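Local structure of glycerol-3-phosphate dehydrogenase [NAD(+)] (Dunaliella salina, 6IUY) at residues E420-V425 / P444-N449; R273-S278 / Q438-R443. The protein probably interconverts dihydroxyacetone phosphate and sn-glycerol 3-phosphate with NAD(H), and joins this dehydrogenase to a phosphatase-like domain so that dihydroxyacetone phosphate can be converted directly to glycerol. One frame throughout, in Å; residues are numbered along the deposited sequence.

Contact 1: E420-V425 / P444-N449; sequences ELSEAV and PYFAIN
Strands 422-425 and 446-449 run parallel, their axes 4.5 Å apart and inclined by 23°, with Ser422 opposite Phe446 and Ala424 opposite Ile448 in register. Four backbone hydrogen bonds join them, two to Ser422 and two to Ala424, as expected where alternate residues of a parallel strand turn both N-H and C=O to the same neighbour. Ser422 N gives the first to Tyr445 O at 2.8 Å, and Ala424 N meets Ala447 O with a C=O...N angle of 172°, almost straight on. Between them Glu423 CA lies 3.2 Å from Ala447 O, a C-H...O contact.

On the face carrying Ser422, Ala424, Phe446 and Ile448, the phenyl ring does most of the work. Phe446 holds CG anti to its backbone N (chi1 -166°), which swings the ring across to the neighbouring strand: its CZ reaches Ala424 CB at 3.5 Å, while Ser422 CB sits at the ring edge, 4.0 Å from CD1. Serine and alanine suit these places because the ring lies against the CB atoms of Ser422 and Ala424; Ile448 CD1 adds a looser apolar contact to the methyl of Ala424. At the strand entrance Leu421 CD2 crosses over Tyr445 CB at 3.6 Å, and the phenol runs away to bond Gln277 through its OH.

The chemistry implies two attachments for this pair of strands. The ring of Phe446 packs on Met274 and on NAD-binding Trp267, both of helix 266-282, an apolar join. The start of strand 422-427 instead meets the second subunit through polar groups: Leu421 O is hydrogen-bonded to Ser483 of that subunit, and Glu423 forms a long, weak ion pair with its Arg489.

Contact 2: R273-S278 / Q438-R443; sequences RMVAQS and QQLFQR
Val275 lays its CG2 methyl over one face of the Phe441 ring, 3.8 Å from the centroid and 18° off the normal, a CH-pi contact. It joins helix 266-282, whose start carries the NAD-binding residues Ala266 to Ala268 and fits a Rossmann-type GxGxxA motif, to the end of helix 431-441, the crossover helix of a beta-alpha-beta unit. A branched residue suits this place: CG2 touches both the ring and Leu440 CG, the latter at 4.0 Å, and CG1 adds a contact to Leu440 CD1 at 4.1 Å. Leu440 meets the valine obliquely.

The other half of the contact is polar and centres on Arg443, just past the helix end. Bends at its second and third torsions fold its chain back against helix 266-282. Its CG passes Met274 CB at 3.7 Å, the two chains sliding by in opposite directions, and the guanidinium then settles with one face over Gln277 CB. NE makes a weak, bent bond of 3.1 Å to Gln277 OE1, with amide and guanidinium planes 64° apart; that oxygen also bonds Tyr445 OH. NH1 donates to Ser278 OG at 2.9 Å and forms a salt bridge with Glu281 one turn further along the helix. A leucine in place of this arginine would probably leave Glu281 without its mate and the serine hydroxyl without its donor, while the methionine kept only part of its aliphatic cover.

Serine fits because a short hydroxyl can both give and accept: Ser278 takes the arginine N-H and donates its own O-H to a backbone carbonyl near the helix end. With OG beside its own backbone N, that oxygen lies 2.6 Å from Leu440 O, above the carbonyl plane and 45° out of it.

The centres of contacts 1 and 2 lie 10 Å apart in the NAD-binding domain, and their segments alternate along the chain: 273-278, 420-425, 438-443, 444-449. Contact 1 pairs the two parallel strands of the beta-alpha-beta unit 422-427, 431-441, 446-451, at one end of the sheet, with 446-451 outermost in this chain; contact 2 fastens the unit's helix to helix 266-282. Segment 438-443 runs straight into 444-449. The contacts also touch through space, Phe446 CG packing 3.5 Å from Met274 SD and Gln442 OE1 probably accepting a bond from Ile448 N at 2.9 Å. The edge of the sheet is thereby tied to the helix that carries NAD-binding Trp267.

Contact 1: E420-V425 / P444-N449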
ATOM      1  N   GLU A 420      -7.086  10.325  21.257  1.00 45.29           N
ATOM      2  CA  GLU A 420      -7.410  10.676  19.881  1.00 44.07           C
ATOM      3  C   GLU A 420      -7.471   9.393  19.052  1.00 48.45           C
ATOM      4  O   GLU A 420      -6.657   8.479  19.244  1.00 43.70           O
ATOM      5  CB  GLU A 420      -6.381  11.640  19.308  1.00 44.02           C
ATOM      6  CG  GLU A 420      -6.124  12.858  20.201  1.00 53.46           C
ATOM      7  CD  GLU A 420      -5.222  13.910  19.545  1.00 59.85           C
ATOM      8  OE1 GLU A 420      -4.821  13.709  18.377  1.00 61.46           O
ATOM      9  OE2 GLU A 420      -4.916  14.939  20.197  1.00 60.07           O
ATOM     10  N   LEU A 421      -8.429   9.321  18.132  1.00 45.94           N
ATOM     11  CA  LEU A 421      -8.676   8.087  17.389  1.00 46.53           C
ATOM     12  C   LEU A 421      -7.466   7.682  16.598  1.00 46.92           C
ATOM     13  O   LEU A 421      -6.878   8.494  15.888  1.00 49.00           O
ATOM     14  CB  LEU A 421      -9.874   8.229  16.443  1.00 45.51           C
ATOM     15  CG  LEU A 421     -11.273   8.384  17.051  1.00 49.32           C
ATOM     16  CD1 LEU A 421     -12.298   7.579  16.248  1.00 52.93           C
ATOM     17  CD2 LEU A 421     -11.315   7.981  18.506  1.00 52.22           C
ATOM     18  N   SER A 422      -7.101   6.412  16.714  1.00 44.86           N
ATOM     19  CA  SER A 422      -5.892   5.910  16.095  1.00 41.28           C
ATOM     20  C   SER A 422      -6.079   4.441  15.761  1.00 43.29           C
ATOM     21  O   SER A 422      -7.126   3.868  16.047  1.00 42.89           O
ATOM     22  CB  SER A 422      -4.696   6.111  17.026  1.00 43.50           C
ATOM     23  OG  SER A 422      -3.488   5.939  16.303  1.00 45.12           O
ATOM     24  N   GLU A 423      -5.083   3.825  15.139  1.00 42.95           N
ATOM     25  CA  GLU A 423      -5.217   2.427  14.749  1.00 43.21           C
ATOM     26  C   GLU A 423      -3.847   1.784  14.679  1.00 40.93           C
ATOM     27  O   GLU A 423      -2.821   2.467  14.614  1.00 41.42           O
ATOM     28  CB  GLU A 423      -5.976   2.284  13.405  1.00 40.34           C
ATOM     29  CG  GLU A 423      -5.461   3.140  12.267  1.00 49.83           C
ATOM     30  CD  GLU A 423      -6.307   3.050  10.970  1.00 49.79           C
ATOM     31  OE1 GLU A 423      -7.547   3.215  11.014  1.00 53.18           O
ATOM     32  OE2 GLU A 423      -5.710   2.852   9.888  1.00 51.26           O
ATOM     33  N   ALA A 424      -3.821   0.458  14.730  1.00 37.16           N
ATOM     34  CA  ALA A 424      -2.566  -0.256  14.598  1.00 38.07           C
ATOM     35  C   ALA A 424      -2.805  -1.644  14.055  1.00 35.89           C
ATOM     36  O   ALA A 424      -3.898  -2.173  14.155  1.00 40.00           O
ATOM     37  CB  ALA A 424      -1.840  -0.346  15.949  1.00 34.63           C
ATOM     38  N   VAL A 425      -1.757  -2.229  13.507  1.00 36.48           N
ATOM     39  CA  VAL A 425      -1.751  -3.630  13.117  1.00 35.06           C
ATOM     40  C   VAL A 425      -1.166  -4.462  14.256  1.00 41.48           C
ATOM     41  O   VAL A 425      -0.153  -4.072  14.836  1.00 36.87           O
ATOM     42  CB  VAL A 425      -0.877  -3.860  11.870  1.00 39.92           C
ATOM     43  CG1 VAL A 425      -0.395  -5.296  11.824  1.00 40.45           C
ATOM     44  CG2 VAL A 425      -1.608  -3.448  10.579  1.00 44.27           C
ATOM     45  N   PRO A 444     -11.804   1.705  22.333  1.00 39.52           N
ATOM     46  CA  PRO A 444     -12.711   2.362  21.380  1.00 46.07           C
ATOM     47  C   PRO A 444     -12.020   3.437  20.546  1.00 48.85           C
ATOM     48  O   PRO A 444     -12.547   3.801  19.501  1.00 49.87           O
ATOM     49  CB  PRO A 444     -13.780   2.981  22.278  1.00 44.08           C
ATOM     50  CG  PRO A 444     -13.730   2.174  23.533  1.00 50.33           C
ATOM     51  CD  PRO A 444     -12.288   1.807  23.715  1.00 43.96           C
ATOM     52  N   TYR A 445     -10.855   3.916  20.984  1.00 45.86           N
ATOM     53  CA  TYR A 445     -10.108   4.937  20.248  1.00 41.67           C
ATOM     54  C   TYR A 445      -8.839   4.351  19.625  1.00 40.15           C
ATOM     55  O   TYR A 445      -8.017   5.056  19.045  1.00 42.30           O
ATOM     56  CB  TYR A 445      -9.746   6.104  21.183  1.00 46.80           C
ATOM     57  CG  TYR A 445      -9.029   5.639  22.424  1.00 38.42           C
ATOM     58  CD1 TYR A 445      -7.650   5.461  22.429  1.00 39.41           C
ATOM     59  CD2 TYR A 445      -9.733   5.342  23.579  1.00 43.53           C
ATOM     60  CE1 TYR A 445      -6.985   5.017  23.571  1.00 40.96           C
ATOM     61  CE2 TYR A 445      -9.086   4.888  24.720  1.00 40.38           C
ATOM     62  CZ  TYR A 445      -7.712   4.725  24.712  1.00 40.81           C
ATOM     63  OH  TYR A 445      -7.068   4.274  25.852  1.00 37.62           O
ATOM     64  N   PHE A 446      -8.671   3.049  19.755  1.00 44.02           N
ATOM     65  CA  PHE A 446      -7.474   2.403  19.244  1.00 43.79           C
ATOM     66  C   PHE A 446      -7.890   1.095  18.557  1.00 44.60           C
ATOM     67  O   PHE A 446      -7.997   0.050  19.206  1.00 37.59           O
ATOM     68  CB  PHE A 446      -6.458   2.169  20.389  1.00 40.97           C
ATOM     69  CG  PHE A 446      -5.068   1.823  19.910  1.00 37.69           C
ATOM     70  CD1 PHE A 446      -4.323   2.745  19.187  1.00 41.00           C
ATOM     71  CD2 PHE A 446      -4.509   0.579  20.181  1.00 35.77           C
ATOM     72  CE1 PHE A 446      -3.045   2.456  18.736  1.00 38.04           C
ATOM     73  CE2 PHE A 446      -3.220   0.264  19.733  1.00 37.07           C
ATOM     74  CZ  PHE A 446      -2.489   1.213  18.997  1.00 41.47           C
ATOM     75  N   ALA A 447      -8.169   1.184  17.249  1.00 44.84           N
ATOM     76  CA  ALA A 447      -8.661   0.052  16.458  1.00 43.05           C
ATOM     77  C   ALA A 447      -7.540  -0.866  16.025  1.00 42.84           C
ATOM     78  O   ALA A 447      -6.487  -0.423  15.533  1.00 42.84           O
ATOM     79  CB  ALA A 447      -9.431   0.537  15.233  1.00 37.13           C
ATOM     80  N   ILE A 448      -7.780  -2.161  16.190  1.00 44.81           N
ATOM     81  CA  ILE A 448      -6.764  -3.158  15.883  1.00 41.95           C
ATOM     82  C   ILE A 448      -7.147  -3.995  14.668  1.00 44.19           C
ATOM     83  O   ILE A 448      -8.302  -4.392  14.511  1.00 47.66           O
ATOM     84  CB  ILE A 448      -6.520  -4.079  17.082  1.00 41.60           C
ATOM     85  CG1 ILE A 448      -5.848  -3.295  18.214  1.00 44.69           C
ATOM     86  CG2 ILE A 448      -5.681  -5.273  16.678  1.00 37.53           C
ATOM     87  CD1 ILE A 448      -4.380  -3.047  17.994  1.00 43.26           C
ATOM     88  N   ASN A 449      -6.156  -4.250  13.823  1.00 39.70           N
ATOM     89  CA  ASN A 449      -6.300  -5.077  12.640  1.00 46.08           C
ATOM     90  C   ASN A 449      -5.328  -6.254  12.725  1.00 44.61           C
ATOM     91  O   ASN A 449      -4.113  -6.042  12.839  1.00 40.30           O
ATOM     92  CB  ASN A 449      -6.040  -4.212  11.392  1.00 51.33           C
ATOM     93  CG  ASN A 449      -6.094  -4.994  10.100  1.00 56.76           C
ATOM     94  OD1 ASN A 449      -6.761  -6.026  10.003  1.00 59.88           O
ATOM     95  ND2 ASN A 449      -5.389  -4.494   9.085  1.00 57.08           N
TER

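Contact 2: R273-S278 / Q438-R443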
ATOM      1  N   ARG A 273      -1.349   2.114  29.512  1.00 38.99           N
ATOM      2  CA  ARG A 273      -2.590   2.782  29.900  1.00 32.65           C
ATOM      3  C   ARG A 273      -3.799   2.164  29.200  1.00 41.73           C
ATOM      4  O   ARG A 273      -4.888   2.033  29.796  1.00 36.78           O
ATOM      5  CB  ARG A 273      -2.511   4.271  29.574  1.00 40.39           C
ATOM      6  CG  ARG A 273      -3.826   5.005  29.763  1.00 39.88           C
ATOM      7  CD  ARG A 273      -3.734   6.497  29.485  1.00 34.79           C
ATOM      8  NE  ARG A 273      -4.867   7.191  30.114  1.00 38.34           N
ATOM      9  CZ  ARG A 273      -6.013   7.487  29.498  1.00 40.27           C
ATOM     10  NH1 ARG A 273      -6.189   7.172  28.222  1.00 38.73           N
ATOM     11  NH2 ARG A 273      -6.985   8.108  30.154  1.00 39.01           N
ATOM     12  N   MET A 274      -3.617   1.811  27.924  1.00 38.21           N
ATOM     13  CA  MET A 274      -4.674   1.181  27.137  1.00 43.42           C
ATOM     14  C   MET A 274      -4.871  -0.263  27.577  1.00 38.78           C
ATOM     15  O   MET A 274      -5.985  -0.725  27.750  1.00 42.07           O
ATOM     16  CB  MET A 274      -4.347   1.218  25.644  1.00 38.57           C
ATOM     17  CG  MET A 274      -4.131   2.624  25.063  1.00 40.74           C
ATOM     18  SD  MET A 274      -4.151   2.528  23.246  1.00 38.88           S
ATOM     19  CE  MET A 274      -2.506   1.964  22.850  1.00 32.77           C
ATOM     20  N   VAL A 275      -3.759  -0.964  27.728  1.00 32.86           N
ATOM     21  CA  VAL A 275      -3.724  -2.331  28.230  1.00 40.42           C
ATOM     22  C   VAL A 275      -4.352  -2.446  29.623  1.00 44.35           C
ATOM     23  O   VAL A 275      -5.134  -3.367  29.913  1.00 43.72           O
ATOM     24  CB  VAL A 275      -2.283  -2.798  28.240  1.00 43.14           C
ATOM     25  CG1 VAL A 275      -2.036  -3.860  29.284  1.00 41.88           C
ATOM     26  CG2 VAL A 275      -1.888  -3.218  26.825  1.00 36.61           C
ATOM     27  N   ALA A 276      -4.060  -1.476  30.478  1.00 40.74           N
ATOM     28  CA  ALA A 276      -4.662  -1.468  31.799  1.00 41.31           C
ATOM     29  C   ALA A 276      -6.180  -1.258  31.735  1.00 40.96           C
ATOM     30  O   ALA A 276      -6.910  -1.825  32.545  1.00 40.32           O
ATOM     31  CB  ALA A 276      -3.991  -0.402  32.682  1.00 39.22           C
ATOM     32  N   GLN A 277      -6.668  -0.452  30.791  1.00 38.54           N
ATOM     33  CA  GLN A 277      -8.122  -0.252  30.652  1.00 42.00           C
ATOM     34  C   GLN A 277      -8.832  -1.540  30.270  1.00 43.90           C
ATOM     35  O   GLN A 277      -9.924  -1.803  30.766  1.00 47.80           O
ATOM     36  CB  GLN A 277      -8.454   0.822  29.610  1.00 44.01           C
ATOM     37  CG  GLN A 277      -8.067   2.218  30.038  1.00 47.77           C
ATOM     38  CD  GLN A 277      -8.224   3.233  28.936  1.00 45.28           C
ATOM     39  OE1 GLN A 277      -8.267   2.890  27.740  1.00 42.12           O
ATOM     40  NE2 GLN A 277      -8.305   4.504  29.330  1.00 42.47           N
ATOM     41  N   SER A 278      -8.214  -2.329  29.388  1.00 40.76           N
ATOM     42  CA  SER A 278      -8.773  -3.608  28.963  1.00 42.40           C
ATOM     43  C   SER A 278      -8.885  -4.643  30.107  1.00 45.45           C
ATOM     44  O   SER A 278      -9.922  -5.292  30.256  1.00 45.31           O
ATOM     45  CB  SER A 278      -7.935  -4.183  27.825  1.00 38.12           C
ATOM     46  OG  SER A 278      -8.045  -3.358  26.664  1.00 42.55           O
ATOM     47  N   GLN A 438      -5.384  -8.802  20.742  1.00 47.53           N
ATOM     48  CA  GLN A 438      -6.395  -7.865  20.281  1.00 42.84           C
ATOM     49  C   GLN A 438      -7.310  -7.468  21.413  1.00 39.86           C
ATOM     50  O   GLN A 438      -7.657  -6.286  21.554  1.00 41.76           O
ATOM     51  CB  GLN A 438      -7.221  -8.439  19.129  1.00 44.22           C
ATOM     52  CG  GLN A 438      -8.288  -7.463  18.628  1.00 38.97           C
ATOM     53  CD  GLN A 438      -9.032  -7.981  17.395  1.00 45.29           C
ATOM     54  OE1 GLN A 438      -9.080  -9.186  17.140  1.00 50.66           O
ATOM     55  NE2 GLN A 438      -9.612  -7.070  16.635  1.00 47.34           N
ATOM     56  N   GLN A 439      -7.714  -8.448  22.221  1.00 44.05           N
ATOM     57  CA  GLN A 439      -8.551  -8.165  23.383  1.00 44.93           C
ATOM     58  C   GLN A 439      -7.788  -7.261  24.358  1.00 41.52           C
ATOM     59  O   GLN A 439      -8.368  -6.381  24.960  1.00 41.86           O
ATOM     60  CB  GLN A 439      -9.009  -9.464  24.077  1.00 48.85           C
ATOM     61  CG  GLN A 439      -9.819  -9.234  25.373  1.00 52.33           C
ATOM     62  CD  GLN A 439     -10.420 -10.529  25.962  1.00 62.36           C
ATOM     63  OE1 GLN A 439     -10.254 -11.622  25.404  1.00 62.69           O
ATOM     64  NE2 GLN A 439     -11.120 -10.399  27.090  1.00 53.79           N
ATOM     65  N   LEU A 440      -6.480  -7.453  24.476  1.00 39.45           N
ATOM     66  CA  LEU A 440      -5.692  -6.643  25.407  1.00 46.56           C
ATOM     67  C   LEU A 440      -5.548  -5.172  24.952  1.00 47.78           C
ATOM     68  O   LEU A 440      -5.806  -4.241  25.728  1.00 45.54           O
ATOM     69  CB  LEU A 440      -4.318  -7.277  25.596  1.00 42.23           C
ATOM     70  CG  LEU A 440      -3.492  -6.874  26.813  1.00 46.21           C
ATOM     71  CD1 LEU A 440      -4.303  -7.055  28.092  1.00 44.27           C
ATOM     72  CD2 LEU A 440      -2.207  -7.693  26.844  1.00 38.78           C
ATOM     73  N   PHE A 441      -5.171  -4.970  23.689  1.00 40.65           N
ATOM     74  CA  PHE A 441      -4.841  -3.639  23.174  1.00 42.51           C
ATOM     75  C   PHE A 441      -5.989  -2.828  22.552  1.00 44.23           C
ATOM     76  O   PHE A 441      -5.964  -1.597  22.585  1.00 45.33           O
ATOM     77  CB  PHE A 441      -3.737  -3.755  22.125  1.00 36.25           C
ATOM     78  CG  PHE A 441      -2.359  -3.914  22.699  1.00 39.43           C
ATOM     79  CD1 PHE A 441      -1.615  -2.799  23.062  1.00 39.07           C
ATOM     80  CD2 PHE A 441      -1.790  -5.174  22.842  1.00 37.88           C
ATOM     81  CE1 PHE A 441      -0.339  -2.935  23.567  1.00 36.34           C
ATOM     82  CE2 PHE A 441      -0.509  -5.322  23.352  1.00 40.57           C
ATOM     83  CZ  PHE A 441       0.218  -4.204  23.716  1.00 39.64           C
ATOM     84  N   GLN A 442      -6.979  -3.478  21.955  1.00 45.33           N
ATOM     85  CA  GLN A 442      -8.026  -2.703  21.284  1.00 40.25           C
ATOM     86  C   GLN A 442      -8.908  -1.919  22.252  1.00 41.82           C
ATOM     87  O   GLN A 442      -9.532  -2.492  23.160  1.00 44.57           O
ATOM     88  CB  GLN A 442      -8.911  -3.605  20.421  1.00 41.07           C
ATOM     89  CG  GLN A 442      -9.988  -2.853  19.645  1.00 40.48           C
ATOM     90  CD  GLN A 442     -10.507  -3.667  18.472  1.00 46.86           C
ATOM     91  OE1 GLN A 442      -9.835  -3.805  17.444  1.00 50.15           O
ATOM     92  NE2 GLN A 442     -11.694  -4.240  18.633  1.00 42.71           N
ATOM     93  N   ARG A 443      -8.974  -0.607  22.029  1.00 37.32           N
ATOM     94  CA  ARG A 443      -9.837   0.294  22.785  1.00 40.73           C
ATOM     95  C   ARG A 443     -10.822   0.965  21.819  1.00 40.18           C
ATOM     96  O   ARG A 443     -10.703   0.806  20.611  1.00 43.53           O
ATOM     97  CB  ARG A 443      -8.997   1.341  23.528  1.00 43.14           C
ATOM     98  CG  ARG A 443      -7.745   0.779  24.213  1.00 40.08           C
ATOM     99  CD  ARG A 443      -8.145  -0.089  25.369  1.00 33.17           C
ATOM    100  NE  ARG A 443      -9.277   0.514  26.061  1.00 42.75           N
ATOM    101  CZ  ARG A 443     -10.280  -0.171  26.609  1.00 41.21           C
ATOM    102  NH1 ARG A 443     -10.296  -1.503  26.543  1.00 41.63           N
ATOM    103  NH2 ARG A 443     -11.268   0.482  27.212  1.00 41.90           N
TER